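Local coordinates for protein deoxyuridine 5'-triphosphate nucleotidohydrolase (Entamoeba histolytica, PDB 3LQW) that probably hydrolyses dUTP to dUMP and diphosphate with magnesium as cofactor, supplying the precursor of thymidine nucleotides and keeping uracil out of DNA, at residues V70-P75 with E103-I109; Q77-A83 with Q131-I137. All coordinates share one frame; numbering follows the deposited sequence.

The two contacts lie about 11 Å apart, centre to centre, in a trimeric dUTPase built largely of antiparallel strands. Contact 1 joins strand 63-73 with the loop and first residues of strand 108-115, neighbours in one antiparallel sheet, whereas contact 2 pairs strand 78-83 with strand 128-136 inside another. Along the chain the segments alternate, 70-75, 77-83, 103-109 and 131-137, so the polypeptide passes from one sheet to the other, back, and over again. The contacts touch directly: Ile-74 packs on the backbone of Tyr-79 and Gly-80, and Glu-103 OE1 probably bonds Gln-77 N. Both also reach a second subunit, which ties the packing of the two sheets to trimer assembly.

Contact 1: V70-P75 with E103-I109; sequences VSVQIP and EDYRGEI
Gln-73 lies over one face of the Arg-106 guanidinium, its CG 3.5 Å from NH2, while the amide and guanidinium planes are only 12° apart. The arginine chain is turned about CB-CG (chi2 -71°), which carries its end back along its own loop toward Gln-73. There NH1 and NH2 both grip Glu-103 O, at 2.9 and 3.3 Å, and NH1 also bonds Tyr-105 O. These bonds fix the rotation of the flat group. A second subunit completes the site: Arg-106 NH2 and Gln-73 OE1 both bond Asn-149 of that subunit.

Direct backbone pairing is sparse. Ile-109 N donates to Val-70 O at 2.9 Å in a nearly straight bond (167°), and Glu-108 CA adds a CA-H...O contact to the same oxygen. Water fills in beyond this bond, one molecule joining Ser-71 OG to Arg-106 O and another accepting from Val-72 N at 2.9 Å.

The apolar side-chain contact is Val-72 CG2 with Ile-109 CD1, in the conformer modelled, 4.2 Å apart and crossing at about a right angle. Beyond the strand Glu-103 CG approaches Ile-74 O, but the carboxylate of Glu-103 is bound by Tyr-139, His-76 and Gln-77.

Here regular pairing between antiparallel strands 63-73 and 108-115 gives way to a water-bridged loop, fastened by its own arginine, in the beta-rich subunit of a trimeric dUTPase.

Contact 2: Q77-A83 with Q131-I137; sequences QCYGRIA and QLIIERI
Tyr-79 and Glu-135 lie side by side and point the same way, with ring and carboxylate planes 22° apart and Tyr-79 CE1 3.4 Å from Glu-135 CB. Rotation about CB-CG of the glutamate (chi2 -91°) swings the carboxylate toward Arg-81. Arg-81 NE meets Glu-135 OE2 at 2.9 Å in a salt bridge; the oxygen lies in the guanidinium plane, yet the donor comes from above the carboxylate plane, and the two planes are 52° apart. Alongside the arginine runs Ile-133, whose CD1, in the conformer modelled, nears NH2 and also touches Ala-83 CB. Just past the strand Ile-137 crosses Tyr-79 at about a right angle, its CG2 set at the ring edge 3.4 Å from Tyr-79 CD1.

On the opposite face Cys-78 CB packs on Ile-134 CG2 at 3.6 Å, and Ile-82 CD1 meets Leu-132 CD1 obliquely at 3.7 Å. Gly-80 sits between these pairs, leaving room for Leu-132 CD1 to lie 3.7 Å from its CA. Near Gln-77 a water bridges the backbone O of that residue and Arg-136 NH1, which also forms a salt bridge with Glu-24.

Regular backbone bonds join Tyr-79 to Glu-135, Arg-81 to Ile-133 and Ala-83 to Gln-131 in both directions, and Ile-137 N to Gln-77 O at 3.2 Å extends the ladder.

The face bearing Tyr-79, Arg-81 and Glu-135 turns to the trimer interface: Tyr-79 OH of the second subunit bonds both Arg-81 NH2 and Glu-135 OE2, and this chain's Tyr-79 OH likewise bonds Arg-81 and Glu-135 of the third subunit. Within the chain, strand 100-101 flanks strand 78-83, strand 47-51 flanks strand 128-136, and Ile-74 and Pro-75 pack against Ile-134.

Contact 1: V70-P75 with E103-I109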
ATOM      1  N   VAL A  70     -13.638   4.847  16.082  1.00 12.73           N
ATOM      2  CA  VAL A  70     -13.726   3.418  16.381  1.00 12.37           C
ATOM      3  C   VAL A  70     -12.376   2.791  16.656  1.00 12.42           C
ATOM      4  O   VAL A  70     -11.351   3.281  16.150  1.00 12.87           O
ATOM      5  CB  VAL A  70     -14.463   2.633  15.254  1.00 12.97           C
ATOM      6  CG1 VAL A  70     -15.823   3.275  14.972  1.00 14.20           C
ATOM      7  CG2 VAL A  70     -13.641   2.517  13.976  1.00 13.40           C
ATOM      8  N   SER A  71     -12.393   1.693  17.388  1.00 12.13           N
ATOM      9  CA  SER A  71     -11.328   0.745  17.488  1.00 12.15           C
ATOM     10  C   SER A  71     -11.796  -0.577  16.939  1.00 12.36           C
ATOM     11  O   SER A  71     -13.003  -0.837  16.847  1.00 12.69           O
ATOM     12  CB  SER A  71     -10.829   0.602  18.907  1.00 12.93           C
ATOM     13  OG  SER A  71     -11.853   0.184  19.746  1.00 15.32           O
ATOM     14  N   VAL A  72     -10.855  -1.444  16.572  1.00 11.90           N
ATOM     15  CA  VAL A  72     -11.169  -2.727  15.982  1.00 11.78           C
ATOM     16  C   VAL A  72     -10.330  -3.870  16.507  1.00 12.76           C
ATOM     17  O   VAL A  72      -9.211  -3.672  17.024  1.00 13.76           O
ATOM     18  CB  VAL A  72     -11.053  -2.699  14.432  1.00 11.87           C
ATOM     19  CG1 VAL A  72     -11.917  -1.601  13.855  1.00 13.57           C
ATOM     20  CG2 VAL A  72      -9.595  -2.568  13.969  1.00 12.69           C
ATOM     21  N   GLN A  73     -10.860  -5.082  16.323  1.00 12.13           N
ATOM     22  CA  GLN A  73     -10.140  -6.335  16.534  1.00 12.56           C
ATOM     23  C   GLN A  73     -10.156  -7.084  15.211  1.00 12.47           C
ATOM     24  O   GLN A  73     -11.187  -7.596  14.787  1.00 12.65           O
ATOM     25  CB  GLN A  73     -10.774  -7.119  17.656  1.00 14.95           C
ATOM     26  CG  GLN A  73     -10.090  -8.389  18.001  1.00 18.75           C
ATOM     27  CD  GLN A  73     -10.688  -9.011  19.280  1.00 22.97           C
ATOM     28  OE1 GLN A  73     -11.077  -8.291  20.203  1.00 26.88           O
ATOM     29  NE2 GLN A  73     -10.792 -10.328  19.313  1.00 30.49           N
ATOM     30  N   ILE A  74      -9.009  -7.082  14.537  1.00 13.25           N
ATOM     31  CA  ILE A  74      -8.803  -7.721  13.233  0.60 12.77           C
ATOM     32  C   ILE A  74      -8.791  -9.257  13.432  1.00 13.10           C
ATOM     33  O   ILE A  74      -8.229  -9.718  14.410  1.00 14.29           O
ATOM     34  CB  ILE A  74      -7.409  -7.282  12.604  0.60 12.63           C
ATOM     35  CG1 ILE A  74      -7.178  -5.748  12.438  0.60 12.37           C
ATOM     36  CG2 ILE A  74      -7.194  -7.940  11.248  0.60 14.35           C
ATOM     37  CD1 ILE A  74      -8.051  -4.993  11.409  0.60 12.97           C
ATOM     38  N   PRO A  75      -9.333 -10.040  12.477  1.00 13.54           N
ATOM     39  CA  PRO A  75      -9.220 -11.508  12.579  1.00 15.18           C
ATOM     40  C   PRO A  75      -7.776 -11.993  12.598  1.00 14.88           C
ATOM     41  O   PRO A  75      -6.853 -11.368  12.067  1.00 14.39           O
ATOM     42  CB  PRO A  75      -9.915 -12.027  11.325  1.00 16.84           C
ATOM     43  CG  PRO A  75     -10.536 -10.950  10.686  1.00 17.04           C
ATOM     44  CD  PRO A  75     -10.220  -9.645  11.375  1.00 13.96           C
ATOM     45  N   GLU A 103      -3.358  -6.860  14.342  1.00 16.50           N
ATOM     46  CA  GLU A 103      -4.363  -7.683  14.989  1.00 18.51           C
ATOM     47  C   GLU A 103      -4.449  -7.476  16.533  1.00 17.59           C
ATOM     48  O   GLU A 103      -5.502  -7.720  17.140  1.00 19.27           O
ATOM     49  CB  GLU A 103      -4.062  -9.130  14.581  1.00 21.35           C
ATOM     50  CG  GLU A 103      -4.674 -10.167  15.322  1.00 23.74           C
ATOM     51  CD  GLU A 103      -4.094 -11.562  15.075  1.00 21.38           C
ATOM     52  OE1 GLU A 103      -3.321 -11.909  14.116  1.00 17.04           O
ATOM     53  OE2 GLU A 103      -4.532 -12.372  15.865  1.00 22.31           O
ATOM     54  N   ASP A 104      -3.339  -7.025  17.134  1.00 17.90           N
ATOM     55  CA  ASP A 104      -3.260  -6.749  18.571  0.60 18.04           C
ATOM     56  C   ASP A 104      -3.521  -5.289  18.931  1.00 17.56           C
ATOM     57  O   ASP A 104      -3.531  -4.938  20.104  1.00 20.38           O
ATOM     58  CB  ASP A 104      -1.929  -7.291  19.208  0.60 18.33           C
ATOM     59  CG  ASP A 104      -0.610  -6.838  18.484  0.60 19.16           C
ATOM     60  OD1 ASP A 104      -0.626  -5.968  17.602  0.60 20.27           O
ATOM     61  OD2 ASP A 104       0.486  -7.388  18.833  0.60 22.59           O
ATOM     62  N   TYR A 105      -3.770  -4.426  17.946  1.00 15.26           N
ATOM     63  CA  TYR A 105      -3.950  -3.012  18.220  1.00 14.97           C
ATOM     64  C   TYR A 105      -5.365  -2.711  18.689  1.00 14.17           C
ATOM     65  O   TYR A 105      -6.337  -3.121  18.047  1.00 14.82           O
ATOM     66  CB  TYR A 105      -3.617  -2.195  16.976  1.00 15.66           C
ATOM     67  CG  TYR A 105      -3.740  -0.686  17.182  1.00 15.76           C
ATOM     68  CD1 TYR A 105      -2.883   0.012  18.046  1.00 20.14           C
ATOM     69  CD2 TYR A 105      -4.734   0.029  16.538  1.00 16.18           C
ATOM     70  CE1 TYR A 105      -3.051   1.405  18.220  1.00 20.87           C
ATOM     71  CE2 TYR A 105      -4.882   1.378  16.682  1.00 18.22           C
ATOM     72  CZ  TYR A 105      -4.073   2.058  17.530  1.00 20.60           C
ATOM     73  OH  TYR A 105      -4.283   3.422  17.652  1.00 25.11           O
ATOM     74  N   ARG A 106      -5.470  -1.965  19.795  1.00 14.29           N
ATOM     75  CA  ARG A 106      -6.767  -1.665  20.405  1.00 15.18           C
ATOM     76  C   ARG A 106      -7.025  -0.170  20.565  1.00 15.85           C
ATOM     77  O   ARG A 106      -8.011   0.235  21.170  1.00 17.77           O
ATOM     78  CB  ARG A 106      -6.900  -2.367  21.771  1.00 16.22           C
ATOM     79  CG  ARG A 106      -6.849  -3.891  21.686  1.00 15.74           C
ATOM     80  CD  ARG A 106      -8.113  -4.491  21.059  1.00 16.07           C
ATOM     81  NE  ARG A 106      -7.932  -5.927  20.916  1.00 17.56           N
ATOM     82  CZ  ARG A 106      -7.386  -6.556  19.880  1.00 17.63           C
ATOM     83  NH1 ARG A 106      -7.047  -5.894  18.778  1.00 17.33           N
ATOM     84  NH2 ARG A 106      -7.193  -7.874  19.924  1.00 20.93           N
ATOM     85  N   GLY A 107      -6.161   0.649  19.999  1.00 15.31           N
ATOM     86  CA  GLY A 107      -6.368   2.075  19.937  1.00 15.34           C
ATOM     87  C   GLY A 107      -7.342   2.488  18.850  1.00 13.44           C
ATOM     88  O   GLY A 107      -7.780   1.667  18.055  1.00 14.08           O
ATOM     89  N   GLU A 108      -7.716   3.759  18.854  1.00 13.59           N
ATOM     90  CA  GLU A 108      -8.580   4.310  17.806  1.00 13.37           C
ATOM     91  C   GLU A 108      -7.895   4.242  16.452  1.00 12.57           C
ATOM     92  O   GLU A 108      -6.683   4.470  16.343  1.00 14.08           O
ATOM     93  CB  GLU A 108      -8.886   5.760  18.124  1.00 13.82           C
ATOM     94  CG  GLU A 108      -9.876   6.415  17.171  1.00 14.99           C
ATOM     95  CD  GLU A 108     -10.350   7.781  17.573  1.00 16.22           C
ATOM     96  OE1 GLU A 108      -9.870   8.304  18.586  1.00 19.82           O
ATOM     97  OE2 GLU A 108     -11.159   8.355  16.834  1.00 18.82           O
ATOM     98  N   ILE A 109      -8.664   3.910  15.417  1.00 12.09           N
ATOM     99  CA  ILE A 109      -8.143   4.009  14.061  0.50 12.50           C
ATOM    100  C   ILE A 109      -8.152   5.477  13.670  1.00 11.91           C
ATOM    101  O   ILE A 109      -9.179   6.161  13.682  1.00 12.36           O
ATOM    102  CB  ILE A 109      -8.953   3.178  13.082  0.50 13.07           C
ATOM    103  CG1 ILE A 109      -9.095   1.754  13.630  0.50 13.81           C
ATOM    104  CG2 ILE A 109      -8.270   3.228  11.681  0.50 13.38           C
ATOM    105  CD1 ILE A 109      -7.731   1.192  13.936  0.50 14.70           C
TER
HETATM  106  O   HOH W   1     -10.534  -0.351  22.199  1.00 23.40           O
HETATM  107  O   HOH W   2      -8.018  -0.823  16.853  1.00 14.09           O

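Contact 2: Q77-A83 with Q131-I137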
ATOM      1  N   GLN A  77      -4.259 -13.761  11.994  1.00 13.91           N
ATOM      2  CA  GLN A  77      -3.381 -13.942  10.841  1.00 13.91           C
ATOM      3  C   GLN A  77      -3.722 -12.986   9.687  1.00 12.91           C
ATOM      4  O   GLN A  77      -3.439 -13.258   8.529  1.00 12.25           O
ATOM      5  CB  GLN A  77      -3.328 -15.406  10.400  1.00 15.54           C
ATOM      6  CG  GLN A  77      -2.656 -16.285  11.471  1.00 18.87           C
ATOM      7  CD  GLN A  77      -2.810 -17.757  11.239  1.00 24.57           C
ATOM      8  OE1 GLN A  77      -3.715 -18.214  10.529  1.00 29.41           O
ATOM      9  NE2 GLN A  77      -1.957 -18.519  11.899  1.00 27.97           N
ATOM     10  N   CYS A  78      -4.310 -11.851  10.053  1.00 12.23           N
ATOM     11  CA  CYS A  78      -4.591 -10.765   9.125  1.00 11.05           C
ATOM     12  C   CYS A  78      -4.108  -9.486   9.761  1.00 10.74           C
ATOM     13  O   CYS A  78      -3.861  -9.405  10.968  1.00 12.13           O
ATOM     14  CB  CYS A  78      -6.085 -10.652   8.846  1.00 11.58           C
ATOM     15  SG  CYS A  78      -6.826 -12.115   8.054  1.00 12.64           S
ATOM     16  N   TYR A  79      -4.039  -8.430   8.951  1.00 10.52           N
ATOM     17  CA  TYR A  79      -3.956  -7.071   9.464  1.00 10.33           C
ATOM     18  C   TYR A  79      -4.908  -6.177   8.660  1.00  9.38           C
ATOM     19  O   TYR A  79      -5.414  -6.598   7.621  1.00 10.40           O
ATOM     20  CB  TYR A  79      -2.514  -6.543   9.472  1.00 10.90           C
ATOM     21  CG  TYR A  79      -2.060  -5.997   8.159  1.00 11.09           C
ATOM     22  CD1 TYR A  79      -1.732  -6.842   7.126  1.00 11.05           C
ATOM     23  CD2 TYR A  79      -1.957  -4.636   7.935  1.00 10.96           C
ATOM     24  CE1 TYR A  79      -1.303  -6.368   5.902  1.00 10.93           C
ATOM     25  CE2 TYR A  79      -1.540  -4.143   6.692  1.00 10.57           C
ATOM     26  CZ  TYR A  79      -1.237  -5.016   5.666  1.00 10.22           C
ATOM     27  OH  TYR A  79      -0.797  -4.514   4.476  1.00 10.92           O
ATOM     28  N   GLY A  80      -5.152  -4.981   9.159  1.00  9.92           N
ATOM     29  CA  GLY A  80      -5.956  -4.016   8.442  1.00  9.63           C
ATOM     30  C   GLY A  80      -5.036  -3.010   7.769  1.00  9.06           C
ATOM     31  O   GLY A  80      -4.307  -2.298   8.432  1.00 10.41           O
ATOM     32  N   ARG A  81      -5.116  -2.952   6.458  1.00  9.39           N
ATOM     33  CA  ARG A  81      -4.365  -1.961   5.696  1.00 10.14           C
ATOM     34  C   ARG A  81      -5.267  -0.804   5.369  1.00 10.35           C
ATOM     35  O   ARG A  81      -6.353  -0.969   4.833  1.00 10.73           O
ATOM     36  CB  ARG A  81      -3.845  -2.542   4.393  1.00 10.26           C
ATOM     37  CG  ARG A  81      -2.905  -1.558   3.636  1.00 10.83           C
ATOM     38  CD  ARG A  81      -2.342  -2.117   2.384  1.00 11.17           C
ATOM     39  NE  ARG A  81      -3.344  -2.274   1.313  1.00 10.57           N
ATOM     40  CZ  ARG A  81      -3.657  -1.318   0.440  1.00 10.96           C
ATOM     41  NH1 ARG A  81      -3.152  -0.089   0.564  1.00 12.45           N
ATOM     42  NH2 ARG A  81      -4.445  -1.576  -0.587  1.00 12.42           N
ATOM     43  N   ILE A  82      -4.763   0.389   5.662  1.00 11.94           N
ATOM     44  CA  ILE A  82      -5.441   1.595   5.300  1.00 13.07           C
ATOM     45  C   ILE A  82      -5.134   1.920   3.837  1.00 12.33           C
ATOM     46  O   ILE A  82      -3.957   1.965   3.436  1.00 16.89           O
ATOM     47  CB  ILE A  82      -4.836   2.743   6.107  1.00 16.03           C
ATOM     48  CG1 ILE A  82      -4.921   2.422   7.604  1.00 18.74           C
ATOM     49  CG2 ILE A  82      -5.406   4.022   5.651  1.00 19.29           C
ATOM     50  CD1 ILE A  82      -6.221   2.144   7.980  1.00 17.85           C
ATOM     51  N   ALA A  83      -6.188   2.084   3.047  1.00 10.16           N
ATOM     52  CA  ALA A  83      -6.074   2.367   1.608  1.00  9.76           C
ATOM     53  C   ALA A  83      -6.839   3.615   1.238  1.00  9.57           C
ATOM     54  O   ALA A  83      -7.819   3.985   1.881  1.00 10.15           O
ATOM     55  CB  ALA A  83      -6.571   1.190   0.771  1.00 11.89           C
ATOM     56  N   GLN A 131     -10.366   3.450   3.181  1.00 10.78           N
ATOM     57  CA  GLN A 131     -10.858   2.077   3.265  0.50 11.81           C
ATOM     58  C   GLN A 131      -9.892   1.264   4.115  1.00 11.59           C
ATOM     59  O   GLN A 131      -8.692   1.570   4.174  1.00 13.89           O
ATOM     60  CB  GLN A 131     -10.855   1.402   1.909  0.50 13.12           C
ATOM     61  CG  GLN A 131     -11.686   1.929   0.799  0.50 16.53           C
ATOM     62  CD  GLN A 131     -11.252   1.167  -0.475  0.50 20.48           C
ATOM     63  OE1 GLN A 131     -10.729   1.756  -1.428  0.50 20.35           O
ATOM     64  NE2 GLN A 131     -11.350  -0.160  -0.426  0.50 20.29           N
ATOM     65  N   LEU A 132     -10.408   0.253   4.779  1.00 10.80           N
ATOM     66  CA  LEU A 132      -9.626  -0.732   5.531  1.00 10.67           C
ATOM     67  C   LEU A 132      -9.756  -2.057   4.798  1.00  9.79           C
ATOM     68  O   LEU A 132     -10.868  -2.549   4.604  1.00 11.73           O
ATOM     69  CB  LEU A 132     -10.170  -0.854   6.985  1.00 11.53           C
ATOM     70  CG  LEU A 132      -9.382  -1.715   7.954  1.00 13.58           C
ATOM     71  CD1 LEU A 132      -8.138  -1.052   8.282  1.00 15.71           C
ATOM     72  CD2 LEU A 132     -10.241  -1.995   9.216  1.00 17.22           C
ATOM     73  N   ILE A 133      -8.626  -2.654   4.453  1.00  9.33           N
ATOM     74  CA  ILE A 133      -8.628  -3.939   3.774  0.50  9.78           C
ATOM     75  C   ILE A 133      -8.055  -4.975   4.730  1.00  9.92           C
ATOM     76  O   ILE A 133      -7.013  -4.771   5.352  1.00 10.53           O
ATOM     77  CB  ILE A 133      -7.804  -3.950   2.489  0.50 10.13           C
ATOM     78  CG1 ILE A 133      -8.365  -2.958   1.489  0.50 11.41           C
ATOM     79  CG2 ILE A 133      -7.751  -5.366   1.926  0.50 11.62           C
ATOM     80  CD1 ILE A 133      -7.423  -2.635   0.381  0.50 15.81           C
ATOM     81  N   ILE A 134      -8.765  -6.092   4.874  1.00  9.69           N
ATOM     82  CA  ILE A 134      -8.326  -7.149   5.787  1.00  9.72           C
ATOM     83  C   ILE A 134      -7.466  -8.148   5.001  1.00  9.64           C
ATOM     84  O   ILE A 134      -7.944  -9.016   4.280  1.00 10.85           O
ATOM     85  CB  ILE A 134      -9.492  -7.837   6.502  1.00 10.46           C
ATOM     86  CG1 ILE A 134     -10.419  -6.785   7.142  1.00 11.44           C
ATOM     87  CG2 ILE A 134      -8.961  -8.845   7.512  1.00 11.67           C
ATOM     88  CD1 ILE A 134      -9.773  -5.808   8.103  1.00 12.68           C
ATOM     89  N   GLU A 135      -6.154  -7.909   5.075  1.00 10.01           N
ATOM     90  CA  GLU A 135      -5.130  -8.607   4.282  1.00 10.56           C
ATOM     91  C   GLU A 135      -4.611  -9.837   5.036  1.00 10.07           C
ATOM     92  O   GLU A 135      -4.319  -9.743   6.224  1.00 10.58           O
ATOM     93  CB  GLU A 135      -3.913  -7.681   4.079  1.00 11.42           C
ATOM     94  CG  GLU A 135      -4.099  -6.274   3.497  1.00 13.35           C
ATOM     95  CD  GLU A 135      -3.986  -6.165   1.980  1.00 11.58           C
ATOM     96  OE1 GLU A 135      -3.577  -7.162   1.341  1.00 13.73           O
ATOM     97  OE2 GLU A 135      -4.287  -5.048   1.473  1.00 12.13           O
ATOM     98  N   ARG A 136      -4.452 -10.952   4.327  1.00  9.64           N
ATOM     99  CA  ARG A 136      -3.828 -12.143   4.930  1.00 10.21           C
ATOM    100  C   ARG A 136      -2.320 -12.042   4.890  1.00  9.86           C
ATOM    101  O   ARG A 136      -1.748 -11.723   3.860  1.00 10.82           O
ATOM    102  CB  ARG A 136      -4.287 -13.394   4.176  1.00 11.09           C
ATOM    103  CG  ARG A 136      -5.789 -13.591   4.175  1.00 10.91           C
ATOM    104  CD  ARG A 136      -6.162 -15.063   3.930  1.00 12.51           C
ATOM    105  NE  ARG A 136      -7.623 -15.243   3.881  1.00 13.49           N
ATOM    106  CZ  ARG A 136      -8.421 -15.248   4.947  1.00 13.46           C
ATOM    107  NH1 ARG A 136      -7.947 -15.110   6.160  1.00 14.12           N
ATOM    108  NH2 ARG A 136      -9.725 -15.357   4.783  1.00 14.84           N
ATOM    109  N   ILE A 137      -1.701 -12.344   6.020  1.00 10.15           N
ATOM    110  CA  ILE A 137      -0.270 -12.200   6.186  1.00 10.68           C
ATOM    111  C   ILE A 137       0.347 -13.420   6.877  1.00 11.06           C
ATOM    112  O   ILE A 137      -0.359 -14.254   7.454  1.00 12.82           O
ATOM    113  CB  ILE A 137       0.119 -10.911   6.956  1.00 10.96           C
ATOM    114  CG1 ILE A 137      -0.578 -10.828   8.314  1.00 12.51           C
ATOM    115  CG2 ILE A 137      -0.195  -9.679   6.109  1.00 12.39           C
ATOM    116  CD1 ILE A 137       0.066  -9.822   9.271  1.00 16.47           C
TER
HETATM  117  O   HOH W   3      -5.176 -15.214   7.229  1.00 15.31           O